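Local coordinates for uncharacterized conserved protein YiiM (Geobacillus stearothermophilus, PDB 5YHH), which probably acts as a molybdenum-cofactor-dependent oxidoreductase of the MOSC family that confers resistance to hydroxylaminopurine, at residues A[29-34]-A[129-134]; A[173-178]-A[195-200]; A[91-96]-A[163-168]; A[40-45]-A[63-68]. One frame throughout, in Å; residues are numbered along the deposited sequence.

Contact 1. Residues A[29-34]-A[129-134]; sequences TGIDKT and AFKHQL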
# COMPACT_ATOMS: atom_id res chain seq x y z
N THR A 29 -7.24 7.90 -11.34
CA THR A 29 -8.17 8.05 -10.20
C THR A 29 -7.60 9.03 -9.18
O THR A 29 -6.38 9.09 -8.98
CB THR A 29 -8.51 6.71 -9.51
OG1 THR A 29 -9.14 5.83 -10.46
CG2 THR A 29 -9.46 6.94 -8.32
N GLY A 30 -8.49 9.82 -8.58
CA GLY A 30 -8.08 10.84 -7.64
C GLY A 30 -7.59 10.26 -6.32
O GLY A 30 -8.07 9.20 -5.86
N ILE A 31 -6.62 10.98 -5.73
CA ILE A 31 -6.15 10.76 -4.35
C ILE A 31 -7.28 11.01 -3.31
O ILE A 31 -7.23 10.47 -2.22
CB ILE A 31 -4.90 11.66 -4.05
CG1 ILE A 31 -4.01 11.05 -2.95
CG2 ILE A 31 -5.29 13.13 -3.75
CD1 ILE A 31 -3.12 9.89 -3.49
N ASP A 32 -8.27 11.85 -3.63
CA ASP A 32 -9.41 12.07 -2.74
C ASP A 32 -10.38 10.90 -2.91
O ASP A 32 -10.95 10.71 -3.98
CB ASP A 32 -10.13 13.38 -3.03
CG ASP A 32 -9.24 14.62 -2.81
OD1 ASP A 32 -8.21 14.54 -2.09
OD2 ASP A 32 -9.59 15.67 -3.38
N LYS A 33 -10.51 10.11 -1.86
CA LYS A 33 -11.43 8.97 -1.81
C LYS A 33 -12.28 9.10 -0.55
O LYS A 33 -11.78 9.52 0.49
CB LYS A 33 -10.65 7.66 -1.80
CG LYS A 33 -9.77 7.45 -3.02
CD LYS A 33 -9.08 6.14 -2.98
CE LYS A 33 -8.34 5.86 -4.25
NZ LYS A 33 -7.23 6.82 -4.39
N THR A 34 -13.56 8.74 -0.65
CA THR A 34 -14.53 8.87 0.45
C THR A 34 -14.92 7.48 0.91
O THR A 34 -15.18 6.62 0.06
CB THR A 34 -15.80 9.59 -0.05
OG1 THR A 34 -15.41 10.74 -0.82
CG2 THR A 34 -16.69 10.04 1.11
N ALA A 129 1.02 15.56 -0.34
CA ALA A 129 1.45 16.83 0.17
C ALA A 129 0.45 17.95 -0.17
O ALA A 129 0.12 18.79 0.70
CB ALA A 129 2.92 17.20 -0.38
N PHE A 130 -0.04 17.95 -1.41
CA PHE A 130 -1.04 18.94 -1.83
C PHE A 130 -2.39 18.71 -1.13
O PHE A 130 -3.04 19.67 -0.71
CB PHE A 130 -1.20 18.97 -3.35
CG PHE A 130 -0.16 19.83 -4.02
CD1 PHE A 130 -0.31 21.20 -4.05
CD2 PHE A 130 0.99 19.27 -4.53
CE1 PHE A 130 0.67 22.01 -4.59
CE2 PHE A 130 1.97 20.06 -5.11
CZ PHE A 130 1.81 21.43 -5.13
N LYS A 131 -2.79 17.46 -0.97
CA LYS A 131 -4.05 17.16 -0.28
C LYS A 131 -4.13 17.80 1.10
O LYS A 131 -5.15 18.40 1.47
CB LYS A 131 -4.23 15.65 -0.15
CG LYS A 131 -5.59 15.17 0.43
CD LYS A 131 -5.61 13.66 0.38
CE LYS A 131 -6.75 13.06 1.19
NZ LYS A 131 -8.08 13.60 0.79
N HIS A 132 -3.06 17.66 1.87
CA HIS A 132 -3.03 18.14 3.25
C HIS A 132 -2.35 19.50 3.39
O HIS A 132 -2.30 20.09 4.49
CB HIS A 132 -2.35 17.08 4.12
CG HIS A 132 -3.12 15.81 4.17
ND1 HIS A 132 -4.35 15.71 4.78
CD2 HIS A 132 -2.89 14.60 3.59
CE1 HIS A 132 -4.83 14.48 4.62
NE2 HIS A 132 -3.95 13.78 3.93
N GLN A 133 -1.81 20.00 2.28
CA GLN A 133 -1.01 21.23 2.31
C GLN A 133 0.10 21.09 3.36
O GLN A 133 0.29 21.97 4.21
CB GLN A 133 -1.89 22.47 2.60
CG GLN A 133 -2.89 22.83 1.47
CD GLN A 133 -2.87 24.33 1.08
OE1 GLN A 133 -2.04 25.13 1.56
NE2 GLN A 133 -3.78 24.70 0.18
N LEU A 134 0.82 19.97 3.29
CA LEU A 134 1.92 19.67 4.18
C LEU A 134 3.14 19.29 3.35
O LEU A 134 3.33 18.12 3.01
CB LEU A 134 1.53 18.53 5.12
CG LEU A 134 0.51 18.87 6.23
CD1 LEU A 134 0.09 17.56 6.95
CD2 LEU A 134 1.04 19.92 7.19
O HOH W 1 -9.71 11.54 0.86

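Contact 2. Residues A[173-178]-A[195-200]; sequences GALSIA and KQIASH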
# COMPACT_ATOMS: atom_id res chain seq x y z
N GLY A 173 10.17 -16.16 2.14
CA GLY A 173 11.25 -15.35 2.69
C GLY A 173 10.82 -14.41 3.82
O GLY A 173 11.66 -13.89 4.53
N ALA A 174 9.51 -14.22 4.00
CA ALA A 174 8.99 -13.37 5.06
C ALA A 174 9.75 -12.05 5.06
O ALA A 174 10.39 -11.72 6.04
CB ALA A 174 9.13 -14.09 6.41
N LEU A 175 9.77 -11.36 3.92
CA LEU A 175 10.40 -10.05 3.80
C LEU A 175 9.37 -8.94 4.04
O LEU A 175 8.44 -8.77 3.26
CB LEU A 175 10.97 -9.85 2.40
CG LEU A 175 11.86 -10.97 1.85
CD1 LEU A 175 12.27 -10.63 0.41
CD2 LEU A 175 13.08 -11.23 2.70
N SER A 176 9.52 -8.20 5.13
CA SER A 176 8.47 -7.27 5.55
C SER A 176 8.48 -6.05 4.66
O SER A 176 9.50 -5.75 4.07
CB SER A 176 8.62 -6.88 7.01
OG SER A 176 9.81 -6.19 7.24
N ILE A 177 7.36 -5.37 4.55
CA ILE A 177 7.35 -4.08 3.84
C ILE A 177 8.32 -3.10 4.55
O ILE A 177 8.98 -2.31 3.89
CB ILE A 177 5.92 -3.49 3.77
CG1 ILE A 177 5.02 -4.39 2.89
CG2 ILE A 177 5.93 -2.01 3.31
CD1 ILE A 177 5.42 -4.44 1.44
N ALA A 178 8.42 -3.16 5.88
CA ALA A 178 9.36 -2.28 6.59
C ALA A 178 10.79 -2.54 6.16
O ALA A 178 11.54 -1.59 5.93
CB ALA A 178 9.24 -2.40 8.14
N LYS A 195 19.45 -7.98 -4.43
CA LYS A 195 19.30 -9.17 -5.28
C LYS A 195 18.19 -10.08 -4.74
O LYS A 195 17.35 -10.56 -5.49
CB LYS A 195 20.62 -9.95 -5.41
CG LYS A 195 20.62 -10.96 -6.58
CD LYS A 195 22.00 -11.59 -6.82
CE LYS A 195 22.32 -11.69 -8.32
NZ LYS A 195 23.50 -12.56 -8.66
N GLN A 196 18.18 -10.28 -3.43
CA GLN A 196 17.19 -11.13 -2.78
C GLN A 196 15.75 -10.62 -2.95
O GLN A 196 14.84 -11.39 -3.28
CB GLN A 196 17.51 -11.23 -1.30
CG GLN A 196 16.42 -11.88 -0.48
CD GLN A 196 16.64 -11.69 1.00
OE1 GLN A 196 16.77 -12.67 1.73
NE2 GLN A 196 16.68 -10.43 1.45
N ILE A 197 15.54 -9.33 -2.72
CA ILE A 197 14.22 -8.74 -2.88
C ILE A 197 13.81 -8.75 -4.36
O ILE A 197 12.68 -9.09 -4.70
CB ILE A 197 14.15 -7.31 -2.30
CG1 ILE A 197 14.38 -7.33 -0.77
CG2 ILE A 197 12.83 -6.70 -2.64
CD1 ILE A 197 14.77 -5.96 -0.14
N ALA A 198 14.73 -8.36 -5.24
CA ALA A 198 14.49 -8.40 -6.68
C ALA A 198 14.15 -9.81 -7.19
O ALA A 198 13.47 -9.95 -8.20
CB ALA A 198 15.70 -7.86 -7.42
N SER A 199 14.64 -10.83 -6.48
CA SER A 199 14.42 -12.23 -6.83
C SER A 199 13.04 -12.74 -6.46
O SER A 199 12.61 -13.78 -6.99
CB SER A 199 15.45 -13.11 -6.14
OG SER A 199 16.71 -12.91 -6.74
N HIS A 200 12.36 -12.01 -5.58
CA HIS A 200 11.03 -12.41 -5.17
C HIS A 200 10.00 -12.34 -6.31
O HIS A 200 9.75 -11.28 -6.86
CB HIS A 200 10.54 -11.60 -3.98
CG HIS A 200 9.57 -12.35 -3.13
ND1 HIS A 200 8.33 -12.74 -3.59
CD2 HIS A 200 9.66 -12.81 -1.86
CE1 HIS A 200 7.70 -13.41 -2.64
NE2 HIS A 200 8.48 -13.46 -1.58

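Contact 3. Residues A[91-96]-A[163-168]; sequences ENWTLL and APLVLV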
# COMPACT_ATOMS: atom_id res chain seq x y z
N GLU A 91 -5.93 6.04 0.36
CA GLU A 91 -5.94 4.57 0.29
C GLU A 91 -7.32 4.02 -0.13
O GLU A 91 -8.35 4.56 0.27
CB GLU A 91 -5.45 3.95 1.60
CG GLU A 91 -6.39 4.08 2.83
CD GLU A 91 -6.48 5.40 3.49
OE1 GLU A 91 -5.89 6.40 2.99
OE2 GLU A 91 -7.13 5.43 4.59
N ASN A 92 -7.35 2.97 -0.94
CA ASN A 92 -8.60 2.22 -1.19
C ASN A 92 -9.10 1.55 0.07
O ASN A 92 -10.32 1.55 0.36
CB ASN A 92 -8.39 1.15 -2.27
CG ASN A 92 -7.86 1.71 -3.56
OD1 ASN A 92 -6.64 1.76 -3.80
ND2 ASN A 92 -8.77 2.20 -4.39
N TRP A 93 -8.17 0.96 0.82
CA TRP A 93 -8.47 0.15 2.00
C TRP A 93 -7.71 0.72 3.20
O TRP A 93 -6.48 0.77 3.20
CB TRP A 93 -7.99 -1.28 1.79
CG TRP A 93 -8.74 -2.13 0.82
CD1 TRP A 93 -9.74 -1.74 -0.04
CD2 TRP A 93 -8.49 -3.51 0.55
NE1 TRP A 93 -10.13 -2.82 -0.82
CE2 TRP A 93 -9.39 -3.92 -0.45
CE3 TRP A 93 -7.60 -4.44 1.09
CZ2 TRP A 93 -9.41 -5.23 -0.94
CZ3 TRP A 93 -7.62 -5.72 0.63
CH2 TRP A 93 -8.53 -6.12 -0.39
N THR A 94 -8.47 1.19 4.19
CA THR A 94 -7.93 1.56 5.47
C THR A 94 -7.93 0.30 6.31
O THR A 94 -8.97 -0.32 6.52
CB THR A 94 -8.79 2.62 6.15
OG1 THR A 94 -8.96 3.72 5.26
CG2 THR A 94 -8.10 3.07 7.44
N LEU A 95 -6.76 -0.06 6.81
CA LEU A 95 -6.61 -1.33 7.48
C LEU A 95 -6.53 -1.16 8.97
O LEU A 95 -6.24 -0.08 9.50
CB LEU A 95 -5.34 -2.01 6.98
CG LEU A 95 -5.23 -2.39 5.51
CD1 LEU A 95 -4.01 -3.32 5.28
CD2 LEU A 95 -6.51 -3.02 4.98
N LEU A 96 -6.85 -2.25 9.66
CA LEU A 96 -6.60 -2.38 11.10
C LEU A 96 -5.88 -3.72 11.36
O LEU A 96 -6.23 -4.74 10.75
CB LEU A 96 -7.92 -2.31 11.87
CG LEU A 96 -7.82 -2.38 13.38
CD1 LEU A 96 -7.24 -1.03 13.94
CD2 LEU A 96 -9.23 -2.68 13.96
N ALA A 163 -14.75 -6.06 6.61
CA ALA A 163 -14.31 -7.40 6.20
C ALA A 163 -12.99 -7.84 6.86
O ALA A 163 -12.00 -7.13 6.78
CB ALA A 163 -14.16 -7.46 4.65
N PRO A 164 -12.95 -9.03 7.47
CA PRO A 164 -11.66 -9.51 7.96
C PRO A 164 -10.70 -9.75 6.82
O PRO A 164 -11.12 -10.08 5.72
CB PRO A 164 -12.02 -10.84 8.66
CG PRO A 164 -13.45 -10.68 9.07
CD PRO A 164 -14.07 -9.86 7.95
N LEU A 165 -9.41 -9.57 7.07
CA LEU A 165 -8.36 -9.88 6.08
C LEU A 165 -7.60 -11.04 6.67
O LEU A 165 -6.93 -10.85 7.69
CB LEU A 165 -7.38 -8.73 5.92
CG LEU A 165 -7.37 -7.87 4.68
CD1 LEU A 165 -6.30 -6.74 4.92
CD2 LEU A 165 -7.07 -8.63 3.46
N VAL A 166 -7.71 -12.21 6.06
CA VAL A 166 -7.21 -13.44 6.64
C VAL A 166 -5.99 -13.90 5.86
O VAL A 166 -6.06 -14.16 4.65
CB VAL A 166 -8.29 -14.58 6.57
CG1 VAL A 166 -7.77 -15.88 7.22
CG2 VAL A 166 -9.61 -14.13 7.23
N LEU A 167 -4.86 -14.00 6.55
CA LEU A 167 -3.64 -14.46 5.93
C LEU A 167 -3.81 -15.91 5.58
O LEU A 167 -4.09 -16.71 6.44
CB LEU A 167 -2.46 -14.28 6.87
CG LEU A 167 -1.10 -14.65 6.28
CD1 LEU A 167 -0.68 -13.65 5.16
CD2 LEU A 167 -0.05 -14.72 7.40
N VAL A 168 -3.65 -16.25 4.31
CA VAL A 168 -3.70 -17.65 3.92
C VAL A 168 -2.35 -18.19 3.48
O VAL A 168 -2.15 -19.40 3.50
CB VAL A 168 -4.80 -17.93 2.83
CG1 VAL A 168 -6.20 -17.84 3.50
CG2 VAL A 168 -4.69 -16.97 1.67

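Contact 4. Residues A[40-45]-A[63-68]; sequences VAVGKQ and KAICAY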
# COMPACT_ATOMS: atom_id res chain seq x y z
N VAL A 40 -18.36 -3.49 -2.39
CA VAL A 40 -17.54 -2.96 -3.45
C VAL A 40 -16.91 -4.16 -4.17
O VAL A 40 -16.42 -5.08 -3.52
CB VAL A 40 -16.46 -2.01 -2.88
CG1 VAL A 40 -15.47 -1.57 -3.94
CG2 VAL A 40 -17.12 -0.75 -2.18
N ALA A 41 -16.97 -4.17 -5.49
CA ALA A 41 -16.33 -5.22 -6.28
C ALA A 41 -14.82 -5.00 -6.31
O ALA A 41 -14.37 -3.86 -6.45
CB ALA A 41 -16.89 -5.24 -7.70
N VAL A 42 -14.05 -6.08 -6.19
CA VAL A 42 -12.60 -6.03 -6.24
C VAL A 42 -12.13 -6.63 -7.54
O VAL A 42 -12.12 -7.85 -7.70
CB VAL A 42 -11.96 -6.78 -5.04
CG1 VAL A 42 -10.44 -6.80 -5.14
CG2 VAL A 42 -12.41 -6.14 -3.73
N GLY A 43 -11.76 -5.78 -8.49
CA GLY A 43 -11.30 -6.22 -9.81
C GLY A 43 -9.79 -6.27 -9.95
O GLY A 43 -9.06 -5.62 -9.21
N LYS A 44 -9.32 -7.01 -10.94
CA LYS A 44 -7.89 -7.20 -11.18
C LYS A 44 -7.12 -5.91 -11.55
O LYS A 44 -5.94 -5.76 -11.22
CB LYS A 44 -7.70 -8.23 -12.29
CG LYS A 44 -6.83 -9.42 -11.93
CD LYS A 44 -7.65 -10.69 -11.75
CE LYS A 44 -6.77 -11.94 -11.69
NZ LYS A 44 -7.60 -13.19 -11.85
N GLN A 45 -7.80 -4.97 -12.23
CA GLN A 45 -7.11 -3.84 -12.89
C GLN A 45 -7.77 -2.50 -12.58
O GLN A 45 -7.45 -1.87 -11.55
CB GLN A 45 -7.01 -4.10 -14.40
CG GLN A 45 -5.89 -5.09 -14.79
CD GLN A 45 -6.27 -6.08 -15.88
OE1 GLN A 45 -6.52 -7.27 -15.62
NE2 GLN A 45 -6.31 -5.60 -17.13
N LYS A 63 -0.42 -2.53 -8.72
CA LYS A 63 -0.87 -1.48 -7.84
C LYS A 63 -2.40 -1.41 -7.82
O LYS A 63 -2.98 -0.32 -7.75
CB LYS A 63 -0.24 -0.16 -8.28
CG LYS A 63 1.30 -0.10 -8.08
CD LYS A 63 1.90 1.33 -8.15
CE LYS A 63 1.61 2.06 -9.47
NZ LYS A 63 2.64 1.81 -10.53
N ALA A 64 -3.06 -2.56 -7.84
CA ALA A 64 -4.52 -2.60 -7.95
C ALA A 64 -5.23 -1.97 -6.73
O ALA A 64 -6.21 -1.26 -6.90
CB ALA A 64 -4.97 -4.01 -8.11
N ILE A 65 -4.73 -2.26 -5.52
CA ILE A 65 -5.35 -1.78 -4.27
C ILE A 65 -4.25 -1.12 -3.42
O ILE A 65 -3.27 -1.75 -3.06
CB ILE A 65 -6.00 -2.92 -3.48
CG1 ILE A 65 -7.11 -3.61 -4.32
CG2 ILE A 65 -6.60 -2.39 -2.16
CD1 ILE A 65 -7.46 -4.98 -3.78
N CYS A 66 -4.42 0.16 -3.11
CA CYS A 66 -3.55 0.84 -2.15
C CYS A 66 -4.13 0.74 -0.71
O CYS A 66 -5.30 1.04 -0.49
CB CYS A 66 -3.38 2.32 -2.60
SG CYS A 66 -2.34 3.27 -1.48
N ALA A 67 -3.32 0.28 0.25
CA ALA A 67 -3.75 0.04 1.64
C ALA A 67 -2.92 0.86 2.60
O ALA A 67 -1.71 1.06 2.38
CB ALA A 67 -3.61 -1.44 1.99
N TYR A 68 -3.56 1.36 3.66
CA TYR A 68 -2.87 2.16 4.68
C TYR A 68 -3.30 1.76 6.08
O TYR A 68 -4.49 1.62 6.34
CB TYR A 68 -3.09 3.67 4.47
CG TYR A 68 -2.04 4.45 5.18
CD1 TYR A 68 -0.78 4.60 4.63
CD2 TYR A 68 -2.29 4.98 6.43
CE1 TYR A 68 0.19 5.28 5.30
CE2 TYR A 68 -1.33 5.68 7.09
CZ TYR A 68 -0.08 5.82 6.54
OH TYR A 68 0.92 6.49 7.20

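Contact 1. Residues A[29-34]-A[129-134]
Ile-31 meets the long side chain of Lys-131 at the corner where strand 27-35 changes direction. Its CG2 branch crosses the lysine chain obliquely, 4.2 Å from Lys-131 CD, while the side chain also packs on Arg-122. Next along the chain, Asp-32 makes the polar half of the contact. Its carboxylate and the lysine run past one another in opposite senses, and Lys-131 NZ donates to Asp-32 OD1 in a salt bridge of 3.0 Å. The ammonium approaches from above the carboxylate plane, 41° out of it. Lys-131 can reach that far because its CG is anti to the backbone N (chi1 -174°) and the chain stays extended up to a bend at its last torsion. Lys-33 adds a bridge through solvent: one water accepts from Lys-131 NZ at 2.6 Å and from Lys-33 N at 3.2 Å, so anion and water share the ammonium. Lys-33 itself turns to its own strand, its NZ donating to Gly-30 O at 2.9 Å and also to Gly-90 O. Beyond Lys-131 the helix closes in a Schellman motif, with Gln-133 at positive phi, so this surface salt bridge ties a strand corner to the last turn of helix 127-132.

Contact 2. Residues A[173-178]-A[195-200]
Leu-175 drives its forked end against helix 191-199 and the residue after it, and the two branches meet very different surroundings. The CD1 branch finds the tight side. It lies 4.1 Å from Ile-197 CG1 and equally far, at 4.1 Å, from His-200 CD2, fitting between the two side chains. The imidazole and the leucine slide past each other in opposite directions. With His-200 CG anti to the backbone N (chi1 -152°), the ring is carried toward Leu-175, and its polar atoms are engaged beyond the contact: ND1 with the backbone N of Ala-202 and NE2, weakly, with Val-172 O. Ile-197 continues the buried layer onto Tyr-179, Ile-180 and Phe-211.

The CD2 branch faces the looser side, where the exposed Gln-196 lies aslant over it. All three atoms of the amide head touch this methyl, with Gln-196 NE2 nearest at 3.9 Å from Leu-175 CD2, yet no hydrogen bond joins the segments. The contact is therefore a van der Waals one: Leu-175, in the loop just before helix 177-185, adds to the apolar packing of that helix on helix 191-199 in the YiiM-like three-helix domain, while the histidine's polar partners keep its ring orientated beside that leucine.

Contact 3. Residues A[91-96]-A[163-168]
Across the interior enclosed by the curved main sheet of the MOSC domain, Leu-165 of strand 165-169 reaches over to Trp-93 and Leu-95 of strand 93-96. These strands are not neighbours in the sheet: the closest pair of CA atoms, Leu-95 CA and Leu-165 CA, is 8.8 Å apart, and side chains alone span the separation. Core filling of this kind illustrates how distant strands of a strongly bent sheet can be joined without a single hydrogen bond between them.

Each methyl of Leu-165 has its own partner. CD1 settles against the fork of Leu-95, 3.7 Å from Leu-95 CD2 and 4.1 Å from Leu-95 CD1, and the two leucines cross at about a right angle. CD2 turns to the benzene part of the indole, 4.1 Å from Trp-93 CZ3, in an oblique approach. The first torsion of Leu-165 (chi1 -108°) departs from the usual staggered values, and in this setting the fork divides its two methyls between the leucine and the tryptophan.

Thr-94, between the two apolar residues, turns its hydroxyl to Glu-91: OG1 donates to Glu-91 OE2 at 2.6 Å, on the anti side of the carboxylate, with Asn-13 as a further partner.

Leu-165 also packs on Tyr-109 and Ala-111 of strand 108-111, its neighbour in the sheet, and on Leu-98. Trp-93, for its part, meets the ring of Phe-151 and touches Ile-9 of strand 8-19 and Ile-65 of strand 65-69, the two strands that flank its own.

Contact 4. Residues A[40-45]-A[63-68]
Val-42 and Ile-65 supply the apolar interaction. Val-42 CG1 and Ile-65 CD1 meet methyl to methyl at 3.7 Å, and the two side chains cross at about a right angle. The isoleucine gets there by its CG1 arm: CG1 stands anti to the carbonyl carbon (chi1 -59°), and the extended second torsion carries CD1 outward to the valine, although the first bond of the side chain does not aim at it. Both residues also pack on Val-153 of strand 149-153, and both touch strand 114-121, Val-42 at Ala-114 and Ile-65 at Val-116, so the pair belongs to a larger aliphatic cluster.

A second kind of touch is between side chain and backbone. Ala-64 CB lies 3.7 Å from Lys-44 O, a van der Waals approach of a methyl to a carbonyl oxygen, where the chain has left strand 40-42. The ammonium of Lys-44 is directed to other ground, a weak hydrogen bond with Leu-154 O, while its backbone N is held by the carboxylate of Glu-156.

Hydrogen bonds across the segments are absent; each strand pairs with a different partner, 40-42 with 157-159 and 65-69 with 149-153 and 93-96. Ala-64 and Ile-65 together face Phe-151, a classic beta bulge, and the arrangement is that of the end of strand 40-42, from a two-stranded sheet, packed through Val-42 and the following loop against the bulged start of a main-sheet strand.

How the contacts relate
Contacts 3 and 4 meet in the main sheet, where strands 93-96 and 65-69 are neighbours and Asn-92 OD1 lies 2.8 Å from Cys-66 N, a probable hydrogen bond. Contact 3 is buried and wholly apolar; contact 4 is partly buried and adds the touch of a methyl on a backbone carbonyl to its aliphatic pair. Contact 1 sits at the surface and uses charge and water, but its Lys-33 still packs against Glu-91 and Asn-92 of contact 3. Contact 2 lies on the opposite side of the chain's centre from contact 1, about 30 Å away between centres, and joins the loop leading into helix 177-185 to the end of helix 191-199. Charge and water mark the surface contact, and the more buried ones are mainly apolar.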